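Local coordinates for protein spermidine synthase (Corynebacterium glutamicum ATCC 13032, PDB 3GJY) that probably makes spermidine in polyamine biosynthesis, transferring an aminopropyl group from decarboxylated S-adenosylmethionine to putrescine, at residues E67-Y70 with M71-A75; V118-D122 with A123-R127; R149-A152 with E153-P157; T173-N176 with F177-E181; F183-C186 with H187-L190. All blocks are in the same frame, centred on the assembly; numbering follows the deposited sequence. Where two conformers were deposited one is given.

How the contacts relate
The five contacts follow one another along the chain, and all are local. Contact 1 stands apart, its nearest atoms about 10 Å or more from every other contact. Contact 2 touches contact 3 by packing, Val119 CG1 to Val151 CG2 at 3.9 Å. Contacts 3, 4 and 5 form a group. Arg149 NH1 of contact 3 probably donates to Asn176 O of contact 4 (2.8 Å), and Arg188 NE of contact 5 probably to Phe155 O of contact 3 (2.9 Å). Contacts 4 and 5 share helix 180-189, with centres about 13 Å apart. Glu120 of contact 2 lies where the family's nucleoside pocket is expected, beside a formate probably from the crystallisation liquor.

Contact 1. Residues E67-Y70 with M71-A75; sequences EFEY and MRWIA
Met71, a selenomethionine, lies alongside Tyr70 and sets its CG over one face of the ring. Met71 CG is 4.0 Å from the centroid of the Tyr70 ring, a CH-pi contact, and SE adds an oblique Met-aromatic approach. Ile74 meets the same ring at its edge: Ile74 CD1 is 3.7 Å from Tyr70 CD1. Tyr70 CG sits between its own N and carbonyl carbon (chi1 81°), which brings the ring back across Met71 N. Glu69 O lies over one face of the Trp73 ring, and Glu69 CB packs on Trp73 CZ2 at 3.8 Å. Glu69 OE1 and Arg72 NE are 4.4 Å apart, near enough for attraction between charges but without a hydrogen bond. Glu69 OE2 is held by Gly268 N.

Backbone bonds of the first turn set the spacing of these side chains. Phe68 is the N-cap, and Phe68 O accepts from Arg72 N (3.2 Å). Trp73 N and Ile74 N then donate to Glu69 O and Tyr70 O. Tyr70 OH reaches Asp166 through a hydrogen bond. Phe68, just before helix 69-85, packs on strand 53-59, and the first turn sets Met71 and Ile74 on helix 102-110 and Tyr70, Trp73 and Ile74 on strand 238-245.

Contact 2. Residues V118-D122 with A123-R127; sequences VVELD and AELAR
Asp122 caps the start of helix 123-132 by accepting two backbone N-H groups on one carboxylate oxygen. Glu124 N reaches Asp122 OD1 at 3.0 Å, nearly along the C-O axis of that oxygen. Leu125 N meets Asp122 OD1 at 3.2 Å, but from above the carboxylate plane. Asp122 CG is anti to the backbone N (chi1 -170°), which swings the carboxylate over the helix end. Outside the two segments OD1 also binds Glu30 N, and OD2 binds Tyr31 N. Both oxygens of this buried carboxylate are thus satisfied by backbone groups.

Two further hydrogen bonds shape the turn. Ala126 N donates to Asp122 O at 2.9 Å. Asp122 N donates to Glu120 OE2, also at 2.9 Å. Glu120, bent at chi2, folds back over the turn, and this bond holds its carboxylate there.

One salt bridge lies within the helix. Arg127 grips Glu124 side-on, NE to OE1 and NH2 to OE2, the second at 2.8 Å.

Packing is slight. Leu125 CD2 touches Glu120 OE2 at 3.7 Å, the two side chains crossing at about a right angle.

The segments join strand 115-120 to helix 123-132 in a beta-alpha-beta unit. A formate beside Glu120 probably comes from the crystallisation liquor. An acidic residue at the end of this second strand is typical of Rossmann-like AdoMet-dependent transferases, where it commonly binds the ribose hydroxyls. The position of Glu120 is consistent with that role.

Contact 3. Residues R149-A152 with E153-P157; sequences RMVA and ESFTP
Glu153 and Arg149 form an i to i+4 salt bridge at the C-terminal end of helix 148-153. Arg149 NE donates to Glu153 OE2 at 2.8 Å, using the anti lone pair of that oxygen. Arg149 NH2 adds a weak bond to Glu153 OE2 at 3.1 Å. Both nitrogens meet one oxygen, and the guanidinium and carboxylate planes are 67° apart. Arg149 NH2 also forms a salt bridge with Asp291, which places the guanidinium between two acids. The helix itself runs on through Glu153 N to Arg149 O (3.0 Å).

Beyond it the chain turns out. Ser154 N is shared between Met150 O and Val151 O, and Phe155 N donates to Ala152 O at 3.0 Å, from above the carbonyl plane. This tight turn folds Phe155 back against the helix end, where it also touches Ile163 of strand 160-165. Val151 CG1 meets Phe155 CE1 at 4.0 Å. Ala152 CA sits over the centre of the Phe155 ring, 3.5 Å from the centroid and 7° off its normal.

Contact 4. Residues T173-N176 with F177-E181; sequences TPQN and FTTVE
A 3-10 turn that leads into helix 180-189 brings Pro174 and Gln175 against Phe177 and Thr178. It belongs to the long connection after strand 160-165. In spermidine synthases the corresponding loop borders the active site, and this one probably does too.

Phe177 N donates to Pro174 O at 3.0 Å. Gln175 O takes two bonds from a single residue. Thr178 N reaches Gln175 O at 2.9 Å, from above the carbonyl plane, and Thr178 OG1 reaches that oxygen at 2.8 Å, closer to that plane. The hydroxyl can do so because it lies between the backbone N and carbonyl carbon of Thr178 (chi1 73°). The same torsion turns Thr178 CG2 toward Thr173 OG1, 3.3 Å away.

Pro174 CB meets the Phe177 ring at its edge, 3.9 Å from CD2. Asn176 OD1 approaches Phe177 CD2 at 3.5 Å, with the amide steeply inclined to the ring. Gln175 crosses Thr179 at about a right angle, its NE2 3.5 Å from Thr179 CG2. That amide nitrogen is hydrogen-bonded to His290 O.

Thr179 is the N-cap of the helix: its OG1 bonds to Phe182 N and to Asp291. Thr178 OG1, which gives its proton to Gln175 O, must act as the acceptor in its bond with Arg289 NH1. The turn is thereby tied both to itself and to the C-terminal part of the chain.

Contact 5. Residues F183-C186 with H187-L190; sequences FEHC and HRGL
His187 N donates to Phe183 O at 2.8 Å, the shortest bond across this last part of helix 180-189. The i to i+4 pattern continues with Arg188 N to Glu184 O and Gly189 N to His185 O, both 3.0 Å. Leu190 N closes the series on Cys186 O at 3.1 Å, a more bent bond (139° at the hydrogen). Leu190 itself has already left helical geometry, and the chain passes into strand 190-191. Cys186 O is also covered by the Leu190 side chain, whose CG lies 3.4 Å from it. Cys186 and Leu190 both pack on Ile163 of strand 160-165, so this buried side of the helix end rests on the central sheet of the Rossmann-like domain.

Another side carries His185 and Arg188, which lie alongside each other and point the same way. Arg188 runs extended to CG and CD, then bends at chi3 (67°) to bring its guanidinium back beside the imidazole. Arg188 NE, on the chain side of the guanidinium, bonds to Phe155 O and limits its rotation. His187 points elsewhere: its NE2 is hydrogen-bonded to Asp246, and its ring meets Phe220.

The two flat groups of His185 and Arg188 meet edge against edge with their planes 72° apart. His185 CD2 faces both terminal nitrogens, at 3.0 Å from Arg188 NH1 and 3.1 Å from Arg188 NH2, so short for a carbon that the detail of this approach is doubtful.

Contact 1. Residues E67-Y70 with M71-A75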
loop_
_atom_site.group_PDB
_atom_site.type_symbol
_atom_site.label_atom_id
_atom_site.label_comp_id
_atom_site.label_asym_id
_atom_site.label_seq_id
_atom_site.Cartn_x
_atom_site.Cartn_y
_atom_site.Cartn_z
ATOM N N GLU A 67 -12.632 -4.115 -4.455
ATOM C CA GLU A 67 -12.635 -4.863 -5.721
ATOM C C GLU A 67 -11.267 -5.075 -6.334
ATOM O O GLU A 67 -11.057 -5.994 -7.128
ATOM C CB GLU A 67 -13.643 -4.305 -6.735
ATOM C CG GLU A 67 -15.044 -4.756 -6.344
ATOM C CD GLU A 67 -16.133 -4.354 -7.304
ATOM O OE1 GLU A 67 -15.850 -4.085 -8.498
ATOM O OE2 GLU A 67 -17.301 -4.315 -6.829
ATOM N N PHE A 68 -10.317 -4.252 -5.934
ATOM C CA PHE A 68 -8.937 -4.376 -6.356
ATOM C C PHE A 68 -8.261 -5.460 -5.550
ATOM O O PHE A 68 -8.219 -5.381 -4.324
ATOM C CB PHE A 68 -8.180 -3.036 -6.199
ATOM C CG PHE A 68 -8.420 -2.097 -7.348
ATOM C CD1 PHE A 68 -9.661 -1.502 -7.512
ATOM C CD2 PHE A 68 -7.428 -1.877 -8.305
ATOM C CE1 PHE A 68 -9.927 -0.700 -8.624
ATOM C CE2 PHE A 68 -7.684 -1.060 -9.422
ATOM C CZ PHE A 68 -8.932 -0.447 -9.555
ATOM N N GLU A 69 -7.753 -6.484 -6.240
ATOM C CA GLU A 69 -7.161 -7.633 -5.548
ATOM C C GLU A 69 -6.042 -7.235 -4.608
ATOM O O GLU A 69 -5.982 -7.685 -3.466
ATOM C CB GLU A 69 -6.647 -8.691 -6.548
ATOM C CG GLU A 69 -7.755 -9.212 -7.507
ATOM C CD GLU A 69 -8.818 -10.038 -6.815
ATOM O OE1 GLU A 69 -8.550 -10.607 -5.742
ATOM O OE2 GLU A 69 -9.949 -10.125 -7.351
ATOM N N TYR A 70 -5.142 -6.379 -5.073
ATOM C CA TYR A 70 -3.995 -6.063 -4.223
ATOM C C TYR A 70 -4.441 -5.346 -2.950
ATOM O O TYR A 70 -3.761 -5.433 -1.937
ATOM C CB TYR A 70 -2.934 -5.216 -4.959
ATOM C CG TYR A 70 -3.239 -3.728 -5.018
ATOM C CD1 TYR A 70 -2.875 -2.864 -3.960
ATOM C CD2 TYR A 70 -3.836 -3.165 -6.145
ATOM C CE1 TYR A 70 -3.145 -1.502 -4.003
ATOM C CE2 TYR A 70 -4.089 -1.792 -6.213
ATOM C CZ TYR A 70 -3.762 -0.974 -5.135
ATOM O OH TYR A 70 -4.002 0.374 -5.196
HETATM N N MSE A 71 -5.555 -4.608 -3.002
HETATM C CA MSE A 71 -6.086 -3.954 -1.768
HETATM C C MSE A 71 -6.594 -4.983 -0.789
HETATM O O MSE A 71 -6.355 -4.872 0.425
HETATM C CB MSE A 71 -7.205 -2.964 -2.119
HETATM C CG MSE A 71 -6.765 -1.734 -2.887
HETATM SE SE MSE A 71 -8.195 -0.450 -2.970
HETATM C CE MSE A 71 -7.335 0.770 -4.178
ATOM N N ARG A 72 -7.241 -6.034 -1.329
ATOM C CA ARG A 72 -7.650 -7.146 -0.475
ATOM C C ARG A 72 -6.427 -7.801 0.180
ATOM O O ARG A 72 -6.500 -8.226 1.361
ATOM C CB ARG A 72 -8.399 -8.192 -1.301
ATOM C CG ARG A 72 -9.677 -7.639 -1.898
ATOM C CD ARG A 72 -10.322 -8.669 -2.821
ATOM N NE ARG A 72 -10.869 -9.807 -2.102
ATOM C CZ ARG A 72 -12.130 -9.879 -1.672
ATOM N NH1 ARG A 72 -12.990 -8.874 -1.861
ATOM N NH2 ARG A 72 -12.532 -10.959 -1.036
ATOM N N TRP A 73 -5.335 -7.918 -0.580
ATOM C CA TRP A 73 -4.121 -8.563 -0.048
ATOM C C TRP A 73 -3.475 -7.731 1.048
ATOM O O TRP A 73 -3.064 -8.265 2.088
ATOM C CB TRP A 73 -3.123 -8.872 -1.166
ATOM C CG TRP A 73 -3.723 -9.713 -2.263
ATOM C CD1 TRP A 73 -4.865 -10.469 -2.211
ATOM C CD2 TRP A 73 -3.185 -9.882 -3.558
ATOM N NE1 TRP A 73 -5.100 -11.072 -3.425
ATOM C CE2 TRP A 73 -4.068 -10.746 -4.269
ATOM C CE3 TRP A 73 -2.034 -9.404 -4.200
ATOM C CZ2 TRP A 73 -3.843 -11.111 -5.606
ATOM C CZ3 TRP A 73 -1.804 -9.796 -5.551
ATOM C CH2 TRP A 73 -2.706 -10.636 -6.216
ATOM N N ILE A 74 -3.391 -6.412 0.821
ATOM C CA ILE A 74 -2.905 -5.504 1.884
ATOM C C ILE A 74 -3.818 -5.635 3.128
ATOM O O ILE A 74 -3.323 -5.737 4.261
ATOM C CB ILE A 74 -2.834 -4.048 1.410
ATOM C CG1 ILE A 74 -1.730 -3.929 0.352
ATOM C CG2 ILE A 74 -2.569 -3.112 2.584
ATOM C CD1 ILE A 74 -1.763 -2.587 -0.390
ATOM N N ALA A 75 -5.134 -5.612 2.925
ATOM C CA ALA A 75 -6.052 -5.741 4.066
ATOM C C ALA A 75 -5.760 -7.014 4.846
ATOM O O ALA A 75 -5.678 -6.987 6.069
ATOM C CB ALA A 75 -7.502 -5.763 3.585
#

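Contact 2. Residues V118-D122 with A123-R127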
loop_
_atom_site.group_PDB
_atom_site.type_symbol
_atom_site.label_atom_id
_atom_site.label_comp_id
_atom_site.label_asym_id
_atom_site.label_seq_id
_atom_site.Cartn_x
_atom_site.Cartn_y
_atom_site.Cartn_z
ATOM N N VAL A 118 -3.285 10.134 4.906
ATOM C CA VAL A 118 -2.961 9.851 3.512
ATOM C C VAL A 118 -2.162 11.030 2.976
ATOM O O VAL A 118 -2.627 12.156 3.030
ATOM C CB VAL A 118 -4.254 9.633 2.648
ATOM C CG1 VAL A 118 -3.864 9.278 1.200
ATOM C CG2 VAL A 118 -5.144 8.527 3.261
ATOM N N VAL A 119 -0.988 10.751 2.435
ATOM C CA VAL A 119 -0.157 11.761 1.785
ATOM C C VAL A 119 -0.387 11.621 0.292
ATOM O O VAL A 119 -0.004 10.601 -0.334
ATOM C CB VAL A 119 1.339 11.606 2.109
ATOM C CG1 VAL A 119 2.151 12.738 1.419
ATOM C CG2 VAL A 119 1.562 11.554 3.625
ATOM N N GLU A 120 -1.061 12.622 -0.269
ATOM C CA GLU A 120 -1.478 12.584 -1.683
ATOM C C GLU A 120 -0.841 13.763 -2.421
ATOM O O GLU A 120 -0.969 14.915 -1.983
ATOM C CB GLU A 120 -3.018 12.684 -1.740
ATOM C CG GLU A 120 -3.567 12.966 -3.147
ATOM C CD GLU A 120 -3.060 11.945 -4.158
ATOM O OE1 GLU A 120 -2.974 10.734 -3.832
ATOM O OE2 GLU A 120 -2.743 12.343 -5.278
ATOM N N LEU A 121 -0.249 13.482 -3.580
ATOM C CA LEU A 121 0.400 14.492 -4.412
ATOM C C LEU A 121 -0.573 15.538 -5.009
ATOM O O LEU A 121 -0.254 16.736 -5.103
ATOM C CB LEU A 121 1.136 13.749 -5.539
ATOM C CG LEU A 121 1.899 14.608 -6.548
ATOM C CD1 LEU A 121 3.082 15.316 -5.878
ATOM C CD2 LEU A 121 2.311 13.752 -7.752
ATOM N N ASP A 122 -1.746 15.070 -5.396
ATOM C CA ASP A 122 -2.641 15.789 -6.284
ATOM C C ASP A 122 -3.736 16.478 -5.467
ATOM O O ASP A 122 -4.608 15.808 -4.908
ATOM C CB ASP A 122 -3.199 14.806 -7.323
ATOM C CG ASP A 122 -3.958 15.496 -8.441
ATOM O OD1 ASP A 122 -4.728 16.450 -8.159
ATOM O OD2 ASP A 122 -3.787 15.060 -9.603
ATOM N N ALA A 123 -3.673 17.819 -5.397
ATOM C CA ALA A 123 -4.633 18.575 -4.577
ATOM C C ALA A 123 -6.097 18.322 -4.997
ATOM O O ALA A 123 -7.004 18.274 -4.151
ATOM C CB ALA A 123 -4.310 20.091 -4.650
ATOM N N GLU A 124 -6.319 18.111 -6.297
ATOM C CA GLU A 124 -7.657 17.914 -6.802
ATOM C C GLU A 124 -8.165 16.511 -6.478
ATOM O O GLU A 124 -9.329 16.335 -6.108
ATOM C CB GLU A 124 -7.729 18.201 -8.320
ATOM C CG GLU A 124 -9.145 18.011 -8.914
ATOM C CD GLU A 124 -10.182 19.022 -8.415
ATOM O OE1 GLU A 124 -9.884 19.904 -7.569
ATOM O OE2 GLU A 124 -11.328 18.896 -8.896
ATOM N N LEU A 125 -7.287 15.504 -6.578
ATOM C CA LEU A 125 -7.690 14.181 -6.135
ATOM C C LEU A 125 -8.014 14.199 -4.635
ATOM O O LEU A 125 -9.000 13.588 -4.209
ATOM C CB LEU A 125 -6.630 13.115 -6.417
ATOM C CG LEU A 125 -7.015 11.695 -6.029
ATOM C CD1 LEU A 125 -8.333 11.252 -6.719
ATOM C CD2 LEU A 125 -5.869 10.782 -6.473
ATOM N N ALA A 126 -7.202 14.906 -3.843
ATOM C CA ALA A 126 -7.483 15.065 -2.422
ATOM C C ALA A 126 -8.851 15.702 -2.173
ATOM O O ALA A 126 -9.612 15.238 -1.310
ATOM C CB ALA A 126 -6.334 15.878 -1.747
ATOM N N ARG A 127 -9.174 16.749 -2.947
ATOM C CA ARG A 127 -10.454 17.455 -2.758
ATOM C C ARG A 127 -11.632 16.534 -3.137
ATOM O O ARG A 127 -12.616 16.440 -2.384
ATOM C CB ARG A 127 -10.460 18.727 -3.626
ATOM C CG ARG A 127 -11.654 19.625 -3.342
ATOM C CD ARG A 127 -11.736 20.784 -4.320
ATOM N NE ARG A 127 -12.074 20.349 -5.670
ATOM C CZ ARG A 127 -13.309 20.082 -6.090
ATOM N NH1 ARG A 127 -14.342 20.207 -5.265
ATOM N NH2 ARG A 127 -13.515 19.706 -7.347
#

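Contact 3. Residues R149-A152 with E153-P157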
loop_
_atom_site.group_PDB
_atom_site.type_symbol
_atom_site.label_atom_id
_atom_site.label_comp_id
_atom_site.label_asym_id
_atom_site.label_seq_id
_atom_site.Cartn_x
_atom_site.Cartn_y
_atom_site.Cartn_z
ATOM N N ARG A 149 7.758 11.273 -0.504
ATOM C CA ARG A 149 9.160 11.014 -0.162
ATOM C C ARG A 149 9.646 12.054 0.837
ATOM O O ARG A 149 10.295 11.712 1.833
ATOM C CB ARG A 149 10.056 11.057 -1.406
ATOM C CG ARG A 149 11.529 11.003 -1.077
ATOM C CD ARG A 149 12.047 9.724 -0.342
ATOM N NE ARG A 149 13.409 9.990 0.138
ATOM C CZ ARG A 149 14.522 9.349 -0.215
ATOM N NH1 ARG A 149 14.499 8.320 -1.063
ATOM N NH2 ARG A 149 15.685 9.792 0.272
HETATM N N MSE A 150 9.286 13.318 0.611
HETATM C CA MSE A 150 9.704 14.352 1.550
HETATM C C MSE A 150 9.053 14.168 2.914
HETATM O O MSE A 150 9.700 14.360 3.942
HETATM C CB MSE A 150 9.487 15.758 0.987
HETATM C CG MSE A 150 10.345 16.020 -0.206
HETATM SE SE MSE A 150 12.232 16.028 0.300
HETATM C CE MSE A 150 12.213 17.723 1.255
ATOM N N VAL A 151 7.790 13.756 2.937
ATOM C CA VAL A 151 7.132 13.524 4.232
ATOM C C VAL A 151 7.873 12.384 4.972
ATOM O O VAL A 151 8.127 12.509 6.179
ATOM C CB VAL A 151 5.634 13.217 4.036
ATOM C CG1 VAL A 151 5.001 12.733 5.346
ATOM C CG2 VAL A 151 4.922 14.475 3.556
ATOM N N ALA A 152 8.241 11.317 4.255
ATOM C CA ALA A 152 8.965 10.218 4.904
ATOM C C ALA A 152 10.287 10.701 5.476
ATOM O O ALA A 152 10.661 10.322 6.594
ATOM C CB ALA A 152 9.163 9.035 3.934
ATOM N N GLU A 153 10.983 11.572 4.741
ATOM C CA GLU A 153 12.262 12.079 5.254
ATOM C C GLU A 153 12.097 12.852 6.546
ATOM O O GLU A 153 13.061 12.923 7.345
ATOM C CB GLU A 153 12.917 13.001 4.229
ATOM C CG GLU A 153 13.368 12.242 3.000
ATOM C CD GLU A 153 14.106 13.072 1.978
ATOM O OE1 GLU A 153 14.458 14.233 2.295
ATOM O OE2 GLU A 153 14.334 12.564 0.862
ATOM N N SER A 154 10.911 13.442 6.762
ATOM C CA SER A 154 10.697 14.181 8.003
ATOM C C SER A 154 10.070 13.384 9.143
ATOM O O SER A 154 9.859 13.925 10.228
ATOM C CB SER A 154 9.922 15.480 7.747
ATOM O OG SER A 154 10.814 16.484 7.296
ATOM N N PHE A 155 9.811 12.073 8.932
ATOM C CA PHE A 155 9.265 11.265 10.020
ATOM C C PHE A 155 10.157 11.409 11.257
ATOM O O PHE A 155 11.388 11.264 11.170
ATOM C CB PHE A 155 9.266 9.766 9.661
ATOM C CG PHE A 155 8.232 9.317 8.639
ATOM C CD1 PHE A 155 7.057 10.023 8.391
ATOM C CD2 PHE A 155 8.458 8.122 7.969
ATOM C CE1 PHE A 155 6.123 9.540 7.447
ATOM C CE2 PHE A 155 7.542 7.633 7.045
ATOM C CZ PHE A 155 6.382 8.344 6.779
ATOM N N THR A 156 9.528 11.612 12.407
ATOM C CA THR A 156 10.241 11.546 13.689
ATOM C C THR A 156 10.074 10.126 14.302
ATOM O O THR A 156 9.229 9.318 13.863
ATOM C CB THR A 156 9.709 12.609 14.660
ATOM O OG1 THR A 156 8.314 12.391 14.871
ATOM C CG2 THR A 156 9.902 14.009 14.107
ATOM N N PRO A 157 10.882 9.790 15.306
ATOM C CA PRO A 157 10.819 8.427 15.812
ATOM C C PRO A 157 9.498 7.994 16.400
ATOM O O PRO A 157 8.839 8.734 17.127
ATOM C CB PRO A 157 11.916 8.393 16.875
ATOM C CG PRO A 157 12.873 9.408 16.415
ATOM C CD PRO A 157 12.014 10.536 15.903
HETATM O O HOH W 1 11.273 16.538 4.608
#

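Contact 4. Residues T173-N176 with F177-E181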
loop_
_atom_site.group_PDB
_atom_site.type_symbol
_atom_site.label_atom_id
_atom_site.label_comp_id
_atom_site.label_asym_id
_atom_site.label_seq_id
_atom_site.Cartn_x
_atom_site.Cartn_y
_atom_site.Cartn_z
ATOM N N THR A 173 7.433 1.566 -9.491
ATOM C CA THR A 173 7.473 2.617 -8.478
ATOM C C THR A 173 8.648 3.596 -8.780
ATOM O O THR A 173 9.696 3.109 -9.185
ATOM C CB THR A 173 7.389 1.980 -7.055
ATOM O OG1 THR A 173 8.262 2.627 -6.132
ATOM C CG2 THR A 173 7.662 0.440 -7.095
ATOM N N PRO A 174 8.449 4.941 -8.637
ATOM C CA PRO A 174 9.643 5.816 -8.752
ATOM C C PRO A 174 10.780 5.364 -7.865
ATOM O O PRO A 174 10.561 4.861 -6.742
ATOM C CB PRO A 174 9.163 7.180 -8.299
ATOM C CG PRO A 174 7.676 7.153 -8.532
ATOM C CD PRO A 174 7.246 5.734 -8.312
ATOM N N GLN A 175 11.998 5.557 -8.363
ATOM C CA GLN A 175 13.168 4.979 -7.751
ATOM C C GLN A 175 13.340 5.439 -6.311
ATOM O O GLN A 175 13.750 4.624 -5.446
ATOM C CB GLN A 175 14.402 5.325 -8.607
ATOM C CG GLN A 175 15.619 4.483 -8.270
ATOM C CD GLN A 175 16.488 5.152 -7.261
ATOM O OE1 GLN A 175 16.129 6.206 -6.741
ATOM N NE2 GLN A 175 17.638 4.541 -6.946
ATOM N N ASN A 176 12.961 6.679 -6.016
ATOM C CA ASN A 176 13.155 7.208 -4.668
ATOM C C ASN A 176 12.256 6.642 -3.582
ATOM O O ASN A 176 12.450 6.927 -2.412
ATOM C CB ASN A 176 13.230 8.738 -4.617
ATOM C CG ASN A 176 11.972 9.412 -5.028
ATOM O OD1 ASN A 176 11.018 8.791 -5.490
ATOM N ND2 ASN A 176 11.984 10.753 -4.919
ATOM N N PHE A 177 11.320 5.787 -3.986
ATOM C CA PHE A 177 10.508 5.030 -3.050
ATOM C C PHE A 177 11.009 3.604 -2.887
ATOM O O PHE A 177 10.344 2.802 -2.228
ATOM C CB PHE A 177 9.054 5.005 -3.530
ATOM C CG PHE A 177 8.372 6.313 -3.387
ATOM C CD1 PHE A 177 8.017 6.796 -2.144
ATOM C CD2 PHE A 177 8.116 7.101 -4.521
ATOM C CE1 PHE A 177 7.367 8.039 -2.023
ATOM C CE2 PHE A 177 7.479 8.341 -4.391
ATOM C CZ PHE A 177 7.107 8.800 -3.146
ATOM N N THR A 178 12.169 3.279 -3.461
ATOM C CA THR A 178 12.636 1.888 -3.462
ATOM C C THR A 178 14.021 1.675 -2.866
ATOM O O THR A 178 14.568 0.570 -2.954
ATOM C CB THR A 178 12.622 1.290 -4.888
ATOM O OG1 THR A 178 13.690 1.860 -5.638
ATOM C CG2 THR A 178 11.280 1.559 -5.561
ATOM N N THR A 179 14.580 2.724 -2.278
ATOM C CA THR A 179 15.973 2.693 -1.859
ATOM C C THR A 179 16.113 2.415 -0.376
ATOM O O THR A 179 15.192 2.638 0.441
ATOM C CB THR A 179 16.665 4.040 -2.121
ATOM O OG1 THR A 179 15.964 5.056 -1.386
ATOM C CG2 THR A 179 16.654 4.373 -3.583
ATOM N N VAL A 180 17.321 1.993 -0.017
ATOM C CA VAL A 180 17.675 1.772 1.385
ATOM C C VAL A 180 17.419 3.044 2.201
ATOM O O VAL A 180 16.876 2.982 3.308
ATOM C CB VAL A 180 19.136 1.340 1.481
ATOM C CG1 VAL A 180 19.649 1.447 2.950
ATOM C CG2 VAL A 180 19.315 -0.095 0.888
ATOM N N GLU A 181 17.737 4.201 1.630
ATOM C CA GLU A 181 17.535 5.451 2.364
ATOM C C GLU A 181 16.055 5.688 2.658
ATOM O O GLU A 181 15.700 6.092 3.769
ATOM C CB GLU A 181 18.125 6.643 1.583
ATOM C CG GLU A 181 19.674 6.654 1.533
ATOM C CD GLU A 181 20.242 5.696 0.507
ATOM O OE1 GLU A 181 19.499 5.197 -0.377
ATOM O OE2 GLU A 181 21.475 5.443 0.592
#

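Contact 5. Residues F183-C186 with H187-L190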
loop_
_atom_site.group_PDB
_atom_site.type_symbol
_atom_site.label_atom_id
_atom_site.label_comp_id
_atom_site.label_asym_id
_atom_site.label_seq_id
_atom_site.Cartn_x
_atom_site.Cartn_y
_atom_site.Cartn_z
ATOM N N PHE A 183 13.759 3.319 2.952
ATOM C CA PHE A 183 13.368 2.326 3.962
ATOM C C PHE A 183 13.872 2.724 5.349
ATOM O O PHE A 183 13.172 2.526 6.339
ATOM C CB PHE A 183 13.840 0.911 3.601
ATOM C CG PHE A 183 13.293 0.433 2.277
ATOM C CD1 PHE A 183 11.947 0.621 1.944
ATOM C CD2 PHE A 183 14.143 -0.183 1.348
ATOM C CE1 PHE A 183 11.468 0.202 0.690
ATOM C CE2 PHE A 183 13.674 -0.614 0.118
ATOM C CZ PHE A 183 12.347 -0.406 -0.217
ATOM N N GLU A 184 15.063 3.348 5.407
ATOM C CA GLU A 184 15.605 3.808 6.694
ATOM C C GLU A 184 14.736 4.914 7.294
ATOM O O GLU A 184 14.532 4.945 8.532
ATOM C CB GLU A 184 17.057 4.333 6.577
ATOM C CG GLU A 184 18.111 3.222 6.329
ATOM C CD GLU A 184 18.524 2.399 7.588
ATOM O OE1 GLU A 184 17.834 2.427 8.645
ATOM O OE2 GLU A 184 19.557 1.684 7.488
ATOM N N HIS A 185 14.232 5.826 6.453
ATOM C CA HIS A 185 13.313 6.841 6.953
ATOM C C HIS A 185 12.033 6.204 7.514
ATOM O O HIS A 185 11.560 6.587 8.589
ATOM C CB HIS A 185 12.991 7.858 5.877
ATOM C CG HIS A 185 14.123 8.782 5.584
ATOM N ND1 HIS A 185 14.666 8.977 4.328
ATOM C CD2 HIS A 185 14.867 9.521 6.436
ATOM C CE1 HIS A 185 15.649 9.873 4.423
ATOM N NE2 HIS A 185 15.786 10.203 5.688
ATOM N N CYS A 186 11.496 5.241 6.773
ATOM C CA CYS A 186 10.302 4.504 7.232
ATOM C C CYS A 186 10.552 3.787 8.541
ATOM O O CYS A 186 9.731 3.859 9.446
ATOM C CB CYS A 186 9.825 3.523 6.151
ATOM S SG CYS A 186 9.142 4.326 4.704
ATOM N N HIS A 187 11.720 3.151 8.659
ATOM C CA HIS A 187 12.053 2.445 9.894
ATOM C C HIS A 187 12.132 3.387 11.108
ATOM O O HIS A 187 11.583 3.105 12.174
ATOM C CB HIS A 187 13.337 1.641 9.707
ATOM C CG HIS A 187 13.660 0.772 10.870
ATOM N ND1 HIS A 187 14.295 1.228 12.000
ATOM C CD2 HIS A 187 13.377 -0.531 11.090
ATOM C CE1 HIS A 187 14.395 0.238 12.870
ATOM N NE2 HIS A 187 13.850 -0.841 12.343
ATOM N N ARG A 188 12.782 4.549 10.927
ATOM C CA ARG A 188 12.817 5.519 11.991
ATOM C C ARG A 188 11.414 5.949 12.410
ATOM O O ARG A 188 11.125 6.061 13.603
ATOM C CB ARG A 188 13.607 6.750 11.566
ATOM C CG ARG A 188 13.714 7.812 12.698
ATOM C CD ARG A 188 14.542 9.034 12.220
ATOM N NE ARG A 188 13.811 9.733 11.176
ATOM C CZ ARG A 188 14.103 9.720 9.875
ATOM N NH1 ARG A 188 15.208 9.141 9.406
ATOM N NH2 ARG A 188 13.281 10.326 9.018
ATOM N N GLY A 189 10.544 6.216 11.436
ATOM C CA GLY A 189 9.198 6.692 11.796
ATOM C C GLY A 189 8.345 5.646 12.486
ATOM O O GLY A 189 7.436 6.015 13.202
ATOM N N LEU A 190 8.577 4.354 12.227
ATOM C CA LEU A 190 7.745 3.314 12.822
ATOM C C LEU A 190 8.001 3.140 14.307
ATOM O O LEU A 190 9.168 3.148 14.767
ATOM C CB LEU A 190 7.985 1.981 12.105
ATOM C CG LEU A 190 7.303 1.893 10.737
ATOM C CD1 LEU A 190 7.855 0.673 9.971
ATOM C CD2 LEU A 190 5.765 1.836 10.846
#